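Side-chain contacts in phospholipase C-beta (PLC-beta) (Sepia officinalis, PDB 3QR0), which is a multidomain phospholipase C of the beta class, built from PH, EF-hand-like, TIM-barrel and C2 modules and carrying a bound calcium ion: residues 654-659 with 671-676; 660-665 with 699-704; 709-714 with 736-741; 718-723 with 728-733. All coordinates share one frame; numbering follows the deposited sequence.

Contact 1: 654-659 with 671-676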
loop_
_atom_site.group_PDB
_atom_site.type_symbol
_atom_site.label_atom_id
_atom_site.label_comp_id
_atom_site.label_asym_id
_atom_site.label_seq_id
_atom_site.Cartn_x
_atom_site.Cartn_y
_atom_site.Cartn_z
ATOM N N ILE A 654 -20.141 10.757 -2.856
ATOM C CA ILE A 654 -18.880 11.413 -2.544
ATOM C C ILE A 654 -18.946 12.838 -3.069
ATOM O O ILE A 654 -19.037 13.056 -4.278
ATOM C CB ILE A 654 -17.671 10.690 -3.185
ATOM C CG1 ILE A 654 -17.658 9.199 -2.831
ATOM C CG2 ILE A 654 -16.362 11.361 -2.764
ATOM C CD1 ILE A 654 -17.389 8.896 -1.380
ATOM N N LYS A 655 -18.935 13.801 -2.151
ATOM C CA LYS A 655 -18.859 15.209 -2.505
ATOM C C LYS A 655 -17.435 15.696 -2.264
ATOM O O LYS A 655 -16.964 15.689 -1.127
ATOM C CB LYS A 655 -19.845 16.019 -1.662
ATOM C CG LYS A 655 -19.904 17.494 -2.018
ATOM C CD LYS A 655 -20.784 18.268 -1.051
ATOM C CE LYS A 655 -20.778 19.758 -1.369
ATOM N NZ LYS A 655 -21.177 20.037 -2.783
ATOM N N ILE A 656 -16.752 16.103 -3.333
ATOM C CA ILE A 656 -15.411 16.674 -3.232
ATOM C C ILE A 656 -15.537 18.165 -2.937
ATOM O O ILE A 656 -16.042 18.928 -3.764
ATOM C CB ILE A 656 -14.595 16.463 -4.534
ATOM C CG1 ILE A 656 -14.484 14.973 -4.876
ATOM C CG2 ILE A 656 -13.189 17.082 -4.411
ATOM C CD1 ILE A 656 -13.779 14.131 -3.814
ATOM N N ILE A 657 -15.081 18.576 -1.757
ATOM C CA ILE A 657 -15.281 19.945 -1.284
ATOM C C ILE A 657 -14.052 20.808 -1.543
ATOM O O ILE A 657 -14.145 21.856 -2.186
ATOM C CB ILE A 657 -15.639 19.962 0.220
ATOM C CG1 ILE A 657 -16.974 19.241 0.451
ATOM C CG2 ILE A 657 -15.746 21.383 0.740
ATOM C CD1 ILE A 657 -17.259 18.948 1.905
ATOM N N SER A 658 -12.901 20.359 -1.054
ATOM C CA SER A 658 -11.671 21.125 -1.185
ATOM C C SER A 658 -10.443 20.229 -1.077
ATOM O O SER A 658 -10.558 19.027 -0.853
ATOM C CB SER A 658 -11.618 22.209 -0.108
ATOM O OG SER A 658 -11.506 21.639 1.184
ATOM N N ALA A 659 -9.272 20.827 -1.259
ATOM C CA ALA A 659 -8.004 20.137 -1.043
ATOM C C ALA A 659 -7.008 21.082 -0.399
ATOM O O ALA A 659 -7.139 22.297 -0.512
ATOM C CB ALA A 659 -7.452 19.590 -2.353
ATOM N N VAL A 671 -10.193 16.758 -9.370
ATOM C CA VAL A 671 -10.337 15.526 -8.614
ATOM C C VAL A 671 -11.325 14.610 -9.317
ATOM O O VAL A 671 -12.348 15.065 -9.842
ATOM C CB VAL A 671 -10.812 15.803 -7.179
ATOM C CG1 VAL A 671 -10.889 14.494 -6.365
ATOM C CG2 VAL A 671 -9.884 16.816 -6.506
ATOM N N GLU A 672 -10.984 13.327 -9.356
ATOM C CA GLU A 672 -11.839 12.295 -9.919
ATOM C C GLU A 672 -12.172 11.248 -8.853
ATOM O O GLU A 672 -11.402 11.032 -7.919
ATOM C CB GLU A 672 -11.128 11.613 -11.081
ATOM C CG GLU A 672 -10.982 12.459 -12.319
ATOM C CD GLU A 672 -10.138 11.768 -13.368
ATOM O OE1 GLU A 672 -8.900 11.762 -13.210
ATOM O OE2 GLU A 672 -10.712 11.221 -14.335
ATOM N N VAL A 673 -13.322 10.603 -9.001
ATOM C CA VAL A 673 -13.737 9.550 -8.085
ATOM C C VAL A 673 -14.204 8.345 -8.890
ATOM O O VAL A 673 -15.081 8.465 -9.750
ATOM C CB VAL A 673 -14.862 10.017 -7.138
ATOM C CG1 VAL A 673 -15.242 8.898 -6.172
ATOM C CG2 VAL A 673 -14.419 11.257 -6.360
ATOM N N GLU A 674 -13.592 7.198 -8.626
ATOM C CA GLU A 674 -13.901 5.962 -9.340
ATOM C C GLU A 674 -14.279 4.861 -8.359
ATOM O O GLU A 674 -13.984 4.951 -7.159
ATOM C CB GLU A 674 -12.705 5.536 -10.207
ATOM C CG GLU A 674 -12.483 6.471 -11.394
ATOM C CD GLU A 674 -11.549 5.928 -12.467
ATOM O OE1 GLU A 674 -10.889 4.885 -12.258
ATOM O OE2 GLU A 674 -11.494 6.560 -13.548
ATOM N N MET A 675 -14.953 3.834 -8.873
ATOM C CA MET A 675 -15.276 2.648 -8.088
ATOM C C MET A 675 -14.890 1.396 -8.866
ATOM O O MET A 675 -15.110 1.321 -10.082
ATOM C CB MET A 675 -16.766 2.624 -7.724
ATOM C CG MET A 675 -17.188 1.438 -6.865
ATOM S SD MET A 675 -18.829 1.588 -6.116
ATOM C CE MET A 675 -18.669 3.139 -5.224
ATOM N N TYR A 676 -14.300 0.428 -8.163
ATOM C CA TYR A 676 -13.935 -0.869 -8.739
ATOM C C TYR A 676 -14.475 -1.967 -7.841
ATOM O O TYR A 676 -14.291 -1.931 -6.621
ATOM C CB TYR A 676 -12.410 -1.026 -8.874
ATOM C CG TYR A 676 -11.701 0.253 -9.223
ATOM C CD1 TYR A 676 -11.756 0.774 -10.511
ATOM C CD2 TYR A 676 -10.992 0.959 -8.262
ATOM C CE1 TYR A 676 -11.119 1.971 -10.833
ATOM C CE2 TYR A 676 -10.355 2.152 -8.575
ATOM C CZ TYR A 676 -10.417 2.650 -9.863
ATOM O OH TYR A 676 -9.782 3.836 -10.174
#

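Contact 2: 660-665 with 699-704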
loop_
_atom_site.group_PDB
_atom_site.type_symbol
_atom_site.label_atom_id
_atom_site.label_comp_id
_atom_site.label_asym_id
_atom_site.label_seq_id
_atom_site.Cartn_x
_atom_site.Cartn_y
_atom_site.Cartn_z
ATOM N N GLN A 660 -6.027 20.510 0.295
ATOM C CA GLN A 660 -4.996 21.282 0.973
ATOM C C GLN A 660 -3.609 20.795 0.580
ATOM O O GLN A 660 -3.372 19.592 0.485
ATOM C CB GLN A 660 -5.145 21.176 2.491
ATOM C CG GLN A 660 -6.485 21.684 3.031
ATOM C CD GLN A 660 -7.602 20.675 2.882
ATOM O OE1 GLN A 660 -7.447 19.501 3.235
ATOM N NE2 GLN A 660 -8.741 21.123 2.353
ATOM N N PHE A 661 -2.705 21.746 0.358
ATOM C CA PHE A 661 -1.281 21.473 0.188
ATOM C C PHE A 661 -0.996 20.452 -0.897
ATOM O O PHE A 661 -0.224 19.521 -0.693
ATOM C CB PHE A 661 -0.666 21.016 1.511
ATOM C CG PHE A 661 -0.853 21.990 2.628
ATOM C CD1 PHE A 661 -0.220 23.220 2.599
ATOM C CD2 PHE A 661 -1.658 21.676 3.712
ATOM C CE1 PHE A 661 -0.387 24.128 3.633
ATOM C CE2 PHE A 661 -1.822 22.572 4.748
ATOM C CZ PHE A 661 -1.190 23.801 4.708
ATOM N N LEU A 662 -1.628 20.627 -2.050
ATOM C CA LEU A 662 -1.393 19.731 -3.177
ATOM C C LEU A 662 0.011 19.886 -3.747
ATOM O O LEU A 662 0.566 18.930 -4.278
ATOM C CB LEU A 662 -2.420 19.963 -4.284
ATOM C CG LEU A 662 -3.855 19.561 -3.958
ATOM C CD1 LEU A 662 -4.718 19.772 -5.192
ATOM C CD2 LEU A 662 -3.939 18.110 -3.470
ATOM N N SER A 663 0.584 21.085 -3.640
ATOM C CA SER A 663 1.868 21.367 -4.271
ATOM C C SER A 663 2.594 22.565 -3.665
ATOM O O SER A 663 1.978 23.444 -3.053
ATOM C CB SER A 663 1.655 21.607 -5.767
ATOM O OG SER A 663 2.868 21.966 -6.397
ATOM N N ASP A 664 3.909 22.598 -3.875
ATOM C CA ASP A 664 4.743 23.726 -3.447
ATOM C C ASP A 664 4.755 24.874 -4.471
ATOM O O ASP A 664 5.391 25.907 -4.242
ATOM C CB ASP A 664 6.177 23.264 -3.123
ATOM C CG ASP A 664 6.768 22.345 -4.188
ATOM O OD1 ASP A 664 6.405 22.473 -5.376
ATOM O OD2 ASP A 664 7.600 21.483 -3.827
ATOM N N LYS A 665 4.054 24.688 -5.591
ATOM C CA LYS A 665 3.879 25.740 -6.598
ATOM C C LYS A 665 2.397 25.922 -6.920
ATOM O O LYS A 665 1.566 25.100 -6.536
ATOM C CB LYS A 665 4.679 25.424 -7.870
ATOM C CG LYS A 665 4.481 24.014 -8.428
ATOM C CD LYS A 665 5.262 23.803 -9.723
ATOM C CE LYS A 665 4.999 22.418 -10.321
ATOM N NZ LYS A 665 5.337 22.360 -11.778
ATOM N N PRO A 699 -7.203 24.878 -2.867
ATOM C CA PRO A 699 -8.255 24.946 -3.885
ATOM C C PRO A 699 -9.618 24.558 -3.315
ATOM O O PRO A 699 -9.704 23.606 -2.544
ATOM C CB PRO A 699 -7.800 23.923 -4.934
ATOM C CG PRO A 699 -6.901 22.981 -4.190
ATOM C CD PRO A 699 -6.201 23.840 -3.181
ATOM N N TYR A 700 -10.664 25.293 -3.688
ATOM C CA TYR A 700 -12.016 25.045 -3.176
ATOM C C TYR A 700 -12.937 24.633 -4.322
ATOM O O TYR A 700 -13.453 25.474 -5.047
ATOM C CB TYR A 700 -12.528 26.298 -2.448
ATOM C CG TYR A 700 -13.917 26.204 -1.831
ATOM C CD1 TYR A 700 -14.348 25.049 -1.185
ATOM C CD2 TYR A 700 -14.786 27.296 -1.860
ATOM C CE1 TYR A 700 -15.619 24.973 -0.610
ATOM C CE2 TYR A 700 -16.057 27.229 -1.285
ATOM C CZ TYR A 700 -16.461 26.062 -0.656
ATOM O OH TYR A 700 -17.708 25.977 -0.087
ATOM N N TYR A 701 -13.132 23.326 -4.488
ATOM C CA TYR A 701 -13.878 22.794 -5.635
ATOM C C TYR A 701 -15.377 22.995 -5.460
ATOM O O TYR A 701 -16.066 23.392 -6.399
ATOM C CB TYR A 701 -13.580 21.304 -5.858
ATOM C CG TYR A 701 -12.106 20.981 -5.930
ATOM C CD1 TYR A 701 -11.371 21.206 -7.098
ATOM C CD2 TYR A 701 -11.441 20.469 -4.827
ATOM C CE1 TYR A 701 -10.011 20.914 -7.156
ATOM C CE2 TYR A 701 -10.087 20.175 -4.877
ATOM C CZ TYR A 701 -9.377 20.400 -6.038
ATOM O OH TYR A 701 -8.032 20.104 -6.065
ATOM N N ASP A 702 -15.873 22.718 -4.253
ATOM C CA ASP A 702 -17.297 22.807 -3.949
ATOM C C ASP A 702 -18.118 22.145 -5.057
ATOM O O ASP A 702 -18.999 22.766 -5.663
ATOM C CB ASP A 702 -17.707 24.273 -3.762
ATOM C CG ASP A 702 -19.122 24.425 -3.237
ATOM O OD1 ASP A 702 -19.601 23.532 -2.508
ATOM O OD2 ASP A 702 -19.753 25.444 -3.555
ATOM N N GLU A 703 -17.805 20.885 -5.328
ATOM C CA GLU A 703 -18.399 20.171 -6.450
ATOM C C GLU A 703 -19.709 19.526 -6.040
ATOM O O GLU A 703 -19.847 19.060 -4.912
ATOM C CB GLU A 703 -17.442 19.098 -6.966
ATOM C CG GLU A 703 -17.810 18.521 -8.332
ATOM C CD GLU A 703 -17.722 19.540 -9.460
ATOM O OE1 GLU A 703 -16.857 20.440 -9.402
ATOM O OE2 GLU A 703 -18.523 19.432 -10.416
ATOM N N LYS A 704 -20.668 19.510 -6.961
ATOM C CA LYS A 704 -21.903 18.766 -6.769
ATOM C C LYS A 704 -21.558 17.302 -6.488
ATOM O O LYS A 704 -20.609 16.759 -7.059
ATOM C CB LYS A 704 -22.794 18.885 -8.012
ATOM C CG LYS A 704 -24.086 18.064 -7.968
ATOM C CD LYS A 704 -25.016 18.518 -6.845
ATOM C CE LYS A 704 -26.232 17.609 -6.702
ATOM N NZ LYS A 704 -26.905 17.790 -5.376
#

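Contact 3: 709-714 with 736-741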
loop_
_atom_site.group_PDB
_atom_site.type_symbol
_atom_site.label_atom_id
_atom_site.label_comp_id
_atom_site.label_asym_id
_atom_site.label_seq_id
_atom_site.Cartn_x
_atom_site.Cartn_y
_atom_site.Cartn_z
ATOM N N LYS A 709 -25.390 5.182 -7.062
ATOM C CA LYS A 709 -26.741 4.926 -6.565
ATOM C C LYS A 709 -26.911 3.536 -5.957
ATOM O O LYS A 709 -27.376 3.406 -4.824
ATOM C CB LYS A 709 -27.758 5.141 -7.698
ATOM C CG LYS A 709 -29.220 5.041 -7.289
ATOM C CD LYS A 709 -29.587 6.045 -6.206
ATOM C CE LYS A 709 -31.093 6.185 -6.074
ATOM N NZ LYS A 709 -31.460 7.062 -4.928
ATOM N N LYS A 710 -26.536 2.506 -6.707
ATOM C CA LYS A 710 -26.721 1.130 -6.264
ATOM C C LYS A 710 -25.429 0.341 -6.395
ATOM O O LYS A 710 -25.023 -0.016 -7.500
ATOM C CB LYS A 710 -27.818 0.442 -7.076
ATOM C CG LYS A 710 -28.117 -0.985 -6.615
ATOM C CD LYS A 710 -29.268 -1.606 -7.398
ATOM C CE LYS A 710 -29.660 -2.961 -6.816
ATOM N NZ LYS A 710 -30.698 -3.650 -7.646
ATOM N N VAL A 711 -24.790 0.077 -5.261
ATOM C CA VAL A 711 -23.635 -0.807 -5.222
ATOM C C VAL A 711 -24.123 -2.196 -4.818
ATOM O O VAL A 711 -24.442 -2.435 -3.651
ATOM C CB VAL A 711 -22.577 -0.308 -4.223
ATOM C CG1 VAL A 711 -21.335 -1.197 -4.278
ATOM C CG2 VAL A 711 -22.226 1.151 -4.513
ATOM N N VAL A 712 -24.190 -3.101 -5.794
ATOM C CA VAL A 712 -24.691 -4.457 -5.570
ATOM C C VAL A 712 -23.901 -5.246 -4.520
ATOM O O VAL A 712 -24.500 -5.895 -3.664
ATOM C CB VAL A 712 -24.736 -5.264 -6.887
ATOM C CG1 VAL A 712 -24.884 -6.758 -6.600
ATOM C CG2 VAL A 712 -25.875 -4.764 -7.773
ATOM N N LEU A 713 -22.571 -5.187 -4.583
ATOM C CA LEU A 713 -21.715 -5.958 -3.671
ATOM C C LEU A 713 -20.640 -5.074 -3.037
ATOM O O LEU A 713 -19.484 -5.071 -3.470
ATOM C CB LEU A 713 -21.082 -7.148 -4.410
ATOM C CG LEU A 713 -21.083 -8.480 -3.652
ATOM C CD1 LEU A 713 -20.439 -8.349 -2.285
ATOM C CD2 LEU A 713 -22.500 -9.024 -3.532
ATOM N N PRO A 714 -21.017 -4.318 -1.995
ATOM C CA PRO A 714 -20.079 -3.397 -1.355
ATOM C C PRO A 714 -18.761 -4.029 -0.878
ATOM O O PRO A 714 -17.708 -3.421 -1.038
ATOM C CB PRO A 714 -20.880 -2.861 -0.168
ATOM C CG PRO A 714 -22.290 -2.934 -0.616
ATOM C CD PRO A 714 -22.372 -4.193 -1.430
ATOM N N MET A 736 -10.334 3.583 -0.680
ATOM C CA MET A 736 -11.150 3.359 0.501
ATOM C C MET A 736 -12.087 2.171 0.253
ATOM O O MET A 736 -13.101 2.314 -0.421
ATOM C CB MET A 736 -11.963 4.614 0.813
ATOM C CG MET A 736 -11.118 5.796 1.278
ATOM S SD MET A 736 -12.088 7.310 1.429
ATOM C CE MET A 736 -12.301 7.734 -0.296
ATOM N N PRO A 737 -11.738 0.985 0.778
ATOM C CA PRO A 737 -12.635 -0.168 0.641
ATOM C C PRO A 737 -13.978 0.115 1.303
ATOM O O PRO A 737 -14.008 0.730 2.367
ATOM C CB PRO A 737 -11.885 -1.280 1.382
ATOM C CG PRO A 737 -10.460 -0.846 1.368
ATOM C CD PRO A 737 -10.512 0.632 1.512
ATOM N N LEU A 738 -15.075 -0.308 0.678
ATOM C CA LEU A 738 -16.413 -0.030 1.213
ATOM C C LEU A 738 -16.706 -0.862 2.457
ATOM O O LEU A 738 -17.559 -0.490 3.257
ATOM C CB LEU A 738 -17.504 -0.265 0.170
ATOM C CG LEU A 738 -17.430 0.511 -1.145
ATOM C CD1 LEU A 738 -18.773 0.410 -1.862
ATOM C CD2 LEU A 738 -17.029 1.969 -0.934
ATOM N N ASP A 739 -16.011 -1.989 2.600
ATOM C CA ASP A 739 -16.012 -2.746 3.850
ATOM C C ASP A 739 -15.321 -1.884 4.913
ATOM O O ASP A 739 -14.105 -1.735 4.904
ATOM C CB ASP A 739 -15.277 -4.083 3.656
ATOM C CG ASP A 739 -15.248 -4.948 4.917
ATOM O OD1 ASP A 739 -14.458 -5.924 4.937
ATOM O OD2 ASP A 739 -15.997 -4.671 5.882
ATOM N N GLY A 740 -16.113 -1.293 5.801
ATOM C CA GLY A 740 -15.579 -0.471 6.888
ATOM C C GLY A 740 -15.393 1.006 6.579
ATOM O O GLY A 740 -14.886 1.746 7.424
ATOM N N ILE A 741 -15.803 1.459 5.393
ATOM C CA ILE A 741 -15.690 2.880 5.063
ATOM C C ILE A 741 -16.445 3.725 6.100
ATOM O O ILE A 741 -17.513 3.335 6.586
ATOM C CB ILE A 741 -16.181 3.212 3.623
ATOM C CG1 ILE A 741 -15.724 4.624 3.218
ATOM C CG2 ILE A 741 -17.696 3.064 3.512
ATOM C CD1 ILE A 741 -15.939 4.949 1.756
#

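Contact 4: 718-723 with 728-733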
loop_
_atom_site.group_PDB
_atom_site.type_symbol
_atom_site.label_atom_id
_atom_site.label_comp_id
_atom_site.label_asym_id
_atom_site.label_seq_id
_atom_site.Cartn_x
_atom_site.Cartn_y
_atom_site.Cartn_z
ATOM N N VAL A 718 -14.156 -1.012 -3.907
ATOM C CA VAL A 718 -13.452 0.112 -3.321
ATOM C C VAL A 718 -13.852 1.386 -4.046
ATOM O O VAL A 718 -14.178 1.355 -5.239
ATOM C CB VAL A 718 -11.926 -0.075 -3.397
ATOM C CG1 VAL A 718 -11.529 -1.380 -2.737
ATOM C CG2 VAL A 718 -11.429 -0.027 -4.851
ATOM N N VAL A 719 -13.854 2.494 -3.316
ATOM C CA VAL A 719 -13.989 3.814 -3.905
ATOM C C VAL A 719 -12.615 4.464 -3.870
ATOM O O VAL A 719 -11.822 4.226 -2.938
ATOM C CB VAL A 719 -15.070 4.670 -3.184
ATOM C CG1 VAL A 719 -14.680 4.958 -1.732
ATOM C CG2 VAL A 719 -15.320 5.959 -3.946
ATOM N N ARG A 720 -12.311 5.241 -4.905
ATOM C CA ARG A 720 -10.988 5.807 -5.066
ATOM C C ARG A 720 -11.058 7.270 -5.462
ATOM O O ARG A 720 -11.750 7.621 -6.418
ATOM C CB ARG A 720 -10.217 5.035 -6.134
ATOM C CG ARG A 720 -8.784 5.475 -6.277
ATOM C CD ARG A 720 -8.027 4.571 -7.214
ATOM N NE ARG A 720 -6.695 5.098 -7.492
ATOM C CZ ARG A 720 -6.161 5.249 -8.702
ATOM N NH1 ARG A 720 -6.829 4.922 -9.805
ATOM N NH2 ARG A 720 -4.939 5.744 -8.807
ATOM N N ILE A 721 -10.327 8.107 -4.728
ATOM C CA ILE A 721 -10.160 9.524 -5.058
ATOM C C ILE A 721 -8.811 9.716 -5.746
ATOM O O ILE A 721 -7.789 9.280 -5.222
ATOM C CB ILE A 721 -10.229 10.404 -3.786
ATOM C CG1 ILE A 721 -11.649 10.404 -3.209
ATOM C CG2 ILE A 721 -9.801 11.842 -4.092
ATOM C CD1 ILE A 721 -11.787 11.185 -1.882
ATOM N N ILE A 722 -8.812 10.352 -6.918
ATOM C CA ILE A 722 -7.582 10.635 -7.658
ATOM C C ILE A 722 -7.484 12.135 -7.922
ATOM O O ILE A 722 -8.415 12.740 -8.448
ATOM C CB ILE A 722 -7.512 9.882 -9.014
ATOM C CG1 ILE A 722 -7.815 8.387 -8.849
ATOM C CG2 ILE A 722 -6.124 10.062 -9.636
ATOM C CD1 ILE A 722 -9.277 8.016 -9.014
ATOM N N VAL A 723 -6.362 12.735 -7.546
ATOM C CA VAL A 723 -6.136 14.149 -7.799
ATOM C C VAL A 723 -5.064 14.300 -8.872
ATOM O O VAL A 723 -4.007 13.670 -8.791
ATOM C CB VAL A 723 -5.712 14.907 -6.531
ATOM C CG1 VAL A 723 -5.611 16.399 -6.826
ATOM C CG2 VAL A 723 -6.693 14.645 -5.381
ATOM N N GLY A 728 -3.352 16.458 -16.651
ATOM C CA GLY A 728 -3.531 15.034 -16.417
ATOM C C GLY A 728 -2.426 14.399 -15.594
ATOM O O GLY A 728 -2.455 13.196 -15.363
ATOM N N LYS A 729 -1.456 15.194 -15.148
ATOM C CA LYS A 729 -0.359 14.670 -14.339
ATOM C C LYS A 729 -0.864 14.258 -12.959
ATOM O O LYS A 729 -1.518 15.034 -12.269
ATOM C CB LYS A 729 0.756 15.706 -14.196
ATOM C CG LYS A 729 2.025 15.174 -13.546
ATOM C CD LYS A 729 3.124 16.224 -13.591
ATOM C CE LYS A 729 4.485 15.650 -13.212
ATOM N NZ LYS A 729 4.547 15.230 -11.785
ATOM N N PHE A 730 -0.548 13.028 -12.574
ATOM C CA PHE A 730 -0.964 12.464 -11.297
ATOM C C PHE A 730 -0.347 13.220 -10.121
ATOM O O PHE A 730 0.844 13.518 -10.132
ATOM C CB PHE A 730 -0.531 11.001 -11.256
ATOM C CG PHE A 730 -0.908 10.283 -9.996
ATOM C CD1 PHE A 730 -2.170 9.734 -9.852
ATOM C CD2 PHE A 730 0.014 10.121 -8.970
ATOM C CE1 PHE A 730 -2.513 9.050 -8.697
ATOM C CE2 PHE A 730 -0.323 9.442 -7.815
ATOM C CZ PHE A 730 -1.587 8.906 -7.680
ATOM N N ILE A 731 -1.159 13.529 -9.109
ATOM C CA ILE A 731 -0.663 14.166 -7.888
ATOM C C ILE A 731 -0.707 13.169 -6.737
ATOM O O ILE A 731 0.314 12.885 -6.105
ATOM C CB ILE A 731 -1.482 15.415 -7.519
ATOM C CG1 ILE A 731 -1.278 16.513 -8.563
ATOM C CG2 ILE A 731 -1.096 15.919 -6.136
ATOM C CD1 ILE A 731 -2.253 17.654 -8.423
ATOM N N GLY A 732 -1.898 12.652 -6.461
ATOM C CA GLY A 732 -2.083 11.685 -5.391
ATOM C C GLY A 732 -3.436 11.011 -5.459
ATOM O O GLY A 732 -4.308 11.413 -6.235
ATOM N N HIS A 733 -3.605 9.971 -4.653
ATOM C CA HIS A 733 -4.851 9.236 -4.613
ATOM C C HIS A 733 -5.096 8.651 -3.229
ATOM O O HIS A 733 -4.243 8.728 -2.340
ATOM C CB HIS A 733 -4.839 8.122 -5.670
ATOM C CG HIS A 733 -4.121 6.885 -5.235
ATOM N ND1 HIS A 733 -4.693 5.634 -5.300
ATOM C CD2 HIS A 733 -2.888 6.708 -4.698
ATOM C CE1 HIS A 733 -3.843 4.738 -4.823
ATOM N NE2 HIS A 733 -2.739 5.364 -4.456
#

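Contact 1: 654-659 with 671-676
Within the C2 beta sandwich, Ile-654 and Ile-656 of one sheet meet Val-671 and Val-673 of the other. The two short strands run nearly antiparallel, their axes 8.9 Å apart, and no hydrogen bond joins them, so branched aliphatic side chains alone bridge the gap between the sheets. Ile-656 is central and uses both its branches. Its CG2, anti to the backbone N because chi1 is -58°, lies 3.9 Å from CB of Val-671. The CG1-CD1 branch lies between the two valines, its CD1 3.9 Å from both Val-671 CG1 and Val-673 CG2. That same methyl, Val-673 CG2, also meets CG2 of Ile-654 at 4.1 Å, so it serves both isoleucines. Beta-branched residues suit this place: they favour extended backbone and offer two methyl directions to the facing layer. Ile-721 and Tyr-701 also close on Ile-656. Further along, Ile-657 and Ser-658 both face Phe-764 in a classic beta bulge, where Ser-658 OG bonds to Glu-230. At the far end of strand 671-676 the chemistry turns polar. Glu-674 forms a salt bridge to Arg-684, and the Tyr-676 hydroxyl, also bonded to Arg-720, donates to Glu-674 OE1 at 2.6 Å, meeting the carboxylate on its anti side, 23° out of its plane.

Contact 2: 660-665 with 699-704
Leu-662 makes the tight part of this contact with one methyl. Its CD1 sits 4.0 Å from CG of the Pro-699 ring and 3.4 Å from the hydroxyl oxygen of Tyr-701, which approaches from the opposite direction. With chi1 at -68° and chi2 at -176°, the leucine extends CD1 straight out toward both. The same oxygen that lies against the leucine methyl has its polar partner in Ser-669 OG, while the ring behind it packs on Ile-656, Ala-659 and Val-671; tyrosine suits the place because it joins a broad apolar ring to a hydroxyl that a buried serine can satisfy. These two segments are connecting loops of the C2 beta sandwich: 660-665 leads from strand 650-660 to strand 669-676, and the loop 699-704 precedes strand 706-711. Backbone bonds of Phe-661 with Met-697 and of Pro-699 with Ala-659 tie each loop to residues flanking the other. Beyond Leu-662 the packing gives way to polar, more exposed chain. Ser-663 starts an ST turn there, its OG accepting from the backbone N of Lys-665 at 3.1 Å in a nearly straight bond of 171°. Serine suits such a bend because its short hydroxyl can turn to the backbone N two residues on. On the other loop, Asp-702 folds over Tyr-700, with CB 3.7 Å above one face of the ring and offset toward its rim. Next to it, Glu-703 OE1 forms a salt bridge to Lys-690.

Contact 3: 709-714 with 736-741
Leu-738 reaches across to Val-711 tip to tip, its CD1 3.9 Å from Val-711 CG1. The same methyl lies 4.2 Å from CB of Pro-714, so valine and proline both bear on one leucine branch. Nearer the backbone, the carbonyl O of Pro-714 comes within 3.4 Å of Leu-738 CB, a packing contact without a hydrogen bond. An extended chi2 of -165° carries CD1 out from the leucine backbone to the valine. Each segment ends a strand at the margin of the C2 beta sandwich: 706-711 is the outermost strand of one sheet and 730-737 of the other, and the contact joins the two where the chain leaves them. Behind Leu-738, a type II turn runs to Ile-741, closed by a weak backbone bond from Ile-741 N to Leu-738 O at 3.4 Å. Gly-740 occupies its third position with a positive phi of 89°, where a side chain would collide with the preceding carbonyl. Val-719 packs on both Leu-738 and Ile-741. In segment 709-714, Asp-681 accepts from the backbone N of Val-712 and that of Leu-713, one on each carboxylate oxygen, consistent with holding the bend before Pro-714.

Contact 4: 718-723 with 728-733
Arg-720 NE donates to His-733 ND1 at 3.0 Å, in a nearly straight bond of 167°. ND1 lies close to the guanidinium plane, but NE meets it from a position tilted 26° out of the imidazole plane. CG anti to the backbone N (chi1 -175°) and an extended chain as far as NE carry the guanidinium across to the histidine, while NH1 bonds instead to Tyr-676 OH and a bound glycerol. Histidine suits the place by accepting through ND1 while NE2 makes a weak bond to Asn-752 O. Along the backbone, Val-723 N donates to Gly-732 O at 2.8 Å. Val-723 O takes two donors in return, Ile-731 N at 2.9 Å and, weakly, Gly-732 N at 3.3 Å. Beside these bonds, Ile-721 O receives a close CA-H contact from His-733, 3.0 Å from its CA. Packing then closes around the polar groups. Ile-722 CG1 lies over the centre of the guanidinium, and CG2 of the same residue touches Phe-730 CE1 at 3.9 Å. On the face carrying Val-723, CG1 of that valine meets Ile-731 CD1 at 3.9 Å. Helix 605-613 covers Arg-720 and His-733 with Cys-608. Gly-732 places no side chain beside Val-723. With Ile-731 and Gly-732 both opposite Val-723, the arrangement is a classic beta bulge in an antiparallel hairpin of the C2 sandwich.

How the contacts relate
Contacts 1 and 4 both reach the sheet of strands 669-676 and 718-725 but use it differently: contact 1 packs the two C2 sheets face against face by hydrocarbon alone, whereas contact 4 joins neighbouring strands within one sheet by backbone bonds and a buried arginine-histidine pair. Strands 669-676 and 718-725 link them through direct backbone bonding. Contact 3, only partly buried, joins the chain at and just beyond the outer strand of each sheet, and contact 4 is nested inside the loop it closes. Contact 2 is buried at its leucine but lies between loops with exposed ends; Leu-662 also touches Val-723 of contact 4. Contacts 2 and 3 stay about 12 Å apart at their nearest atoms.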